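Local coordinates for protein DNA helicase RecQ (PDB 4Q48) that probably couples ATP hydrolysis to the unwinding of duplex DNA, translocating in the 3'-5' direction as other RecQ-family helicases do, at residues A[356-359]-A[360-363]. Residues are numbered along the deposited sequence; the frame is centred on the assembly and turned at random.
Sequences DAPE and EVKR
Val361 fits its two methyl groups against the turn that leads into its own helix: CG1 rests 3.9 Å from CB of Ala357, while CG2 lies 4.2 Å from CD of the Pro358 ring, which runs alongside and points the same way. This divergence follows from the first torsion, which sets CG1 anti to the backbone N (chi1 180°) and leaves CG2 beside it, facing the proline. Pro358 is the N-cap residue of helix 359-376, and its carbonyl O receives two amides of the first turn. Lys362 N donates to Pro358 O at 3.1 Å (N-H...O 165°), whereas Val361 N, 2.9 Å from that O, makes only a weak, bent bond. One residue on, Arg363 N reaches Glu359 O at 3.0 Å, continuing the i to i+4 pattern of the helix.

Around this closer-packed backbone turn and its two apolar contacts the polar side chains are loosely arranged. Glu360 bends at chi2 (-87°) and brings OE2 to 3.8 Å from CB of Pro358, a grazing contact on the exposed side. The Lys362 chain runs back beside the loop, largely extended until it bends at its last torsion, where NZ makes a weak hydrogen bond to Ser355 O. Arg363 extends the other way, to a salt bridge with Asp486.

The turn joins helices 342-354 and 359-376 within the RecQ zinc-binding region, away from the zinc site. The exposed carboxylates of Glu359 and Glu360 lie near the positive N-terminal end of the helix, which may favour them and partly offset their mutual repulsion at 4.9 Å between Glu359 OE1 and Glu360 OE1.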
loop_
_atom_site.group_PDB
_atom_site.type_symbol
_atom_site.label_atom_id
_atom_site.label_comp_id
_atom_site.label_asym_id
_atom_site.label_seq_id
_atom_site.Cartn_x
_atom_site.Cartn_y
_atom_site.Cartn_z
ATOM N N ASP A 356 -17.142 17.173 -2.987
ATOM C CA ASP A 356 -18.471 16.933 -2.431
ATOM C C ASP A 356 -18.529 15.529 -1.832
ATOM O O ASP A 356 -19.593 15.013 -1.504
ATOM C CB ASP A 356 -19.560 17.114 -3.504
ATOM C CG ASP A 356 -20.738 17.948 -3.002
ATOM O OD1 ASP A 356 -20.957 17.970 -1.769
ATOM O OD2 ASP A 356 -21.438 18.579 -3.830
ATOM N N ALA A 357 -17.356 14.941 -1.649
ATOM C CA ALA A 357 -17.224 13.606 -1.100
ATOM C C ALA A 357 -17.858 13.497 0.291
ATOM O O ALA A 357 -18.098 14.513 0.945
ATOM C CB ALA A 357 -15.755 13.210 -1.053
ATOM N N PRO A 358 -18.221 12.265 0.698
ATOM C CA PRO A 358 -18.688 11.926 2.046
ATOM C C PRO A 358 -17.617 12.046 3.112
ATOM O O PRO A 358 -16.426 12.008 2.829
ATOM C CB PRO A 358 -19.130 10.470 1.910
ATOM C CG PRO A 358 -19.520 10.355 0.511
ATOM C CD PRO A 358 -18.512 11.173 -0.245
ATOM N N GLU A 359 -18.077 12.142 4.350
ATOM C CA GLU A 359 -17.225 12.445 5.481
ATOM C C GLU A 359 -15.971 11.585 5.582
ATOM O O GLU A 359 -14.869 12.111 5.681
ATOM C CB GLU A 359 -18.051 12.283 6.762
ATOM C CG GLU A 359 -19.068 13.390 6.969
ATOM C CD GLU A 359 -20.007 13.092 8.120
ATOM O OE1 GLU A 359 -19.971 11.931 8.622
ATOM O OE2 GLU A 359 -20.770 14.017 8.517
ATOM N N GLU A 360 -16.125 10.270 5.474
ATOM C CA GLU A 360 -14.982 9.372 5.645
ATOM C C GLU A 360 -14.041 9.418 4.460
ATOM O O GLU A 360 -12.864 9.149 4.612
ATOM C CB GLU A 360 -15.443 7.938 5.924
ATOM C CG GLU A 360 -16.326 7.320 4.851
ATOM C CD GLU A 360 -17.814 7.651 5.049
ATOM O OE1 GLU A 360 -18.178 8.160 6.135
ATOM O OE2 GLU A 360 -18.620 7.392 4.122
ATOM N N VAL A 361 -14.533 9.809 3.294
ATOM C CA VAL A 361 -13.654 9.919 2.142
ATOM C C VAL A 361 -12.771 11.169 2.274
ATOM O O VAL A 361 -11.595 11.156 1.901
ATOM C CB VAL A 361 -14.449 9.955 0.837
ATOM C CG1 VAL A 361 -13.507 10.072 -0.366
ATOM C CG2 VAL A 361 -15.289 8.704 0.735
ATOM N N LYS A 362 -13.348 12.246 2.803
ATOM C CA LYS A 362 -12.590 13.452 3.143
ATOM C C LYS A 362 -11.564 13.166 4.249
ATOM O O LYS A 362 -10.499 13.791 4.304
ATOM C CB LYS A 362 -13.526 14.580 3.590
ATOM C CG LYS A 362 -14.120 15.374 2.464
ATOM C CD LYS A 362 -14.694 16.669 2.985
ATOM C CE LYS A 362 -14.788 17.685 1.876
ATOM N NZ LYS A 362 -15.318 17.007 0.666
ATOM N N ARG A 363 -11.918 12.246 5.141
ATOM C CA ARG A 363 -11.051 11.862 6.228
ATOM C C ARG A 363 -9.883 11.027 5.717
ATOM O O ARG A 363 -8.734 11.264 6.088
ATOM C CB ARG A 363 -11.833 11.089 7.282
ATOM C CG ARG A 363 -10.985 10.670 8.466
ATOM C CD ARG A 363 -11.826 10.204 9.640
ATOM N NE ARG A 363 -10.982 9.750 10.746
ATOM C CZ ARG A 363 -11.384 8.914 11.700
ATOM N NH1 ARG A 363 -12.625 8.432 11.689
ATOM N NH2 ARG A 363 -10.549 8.560 12.668
#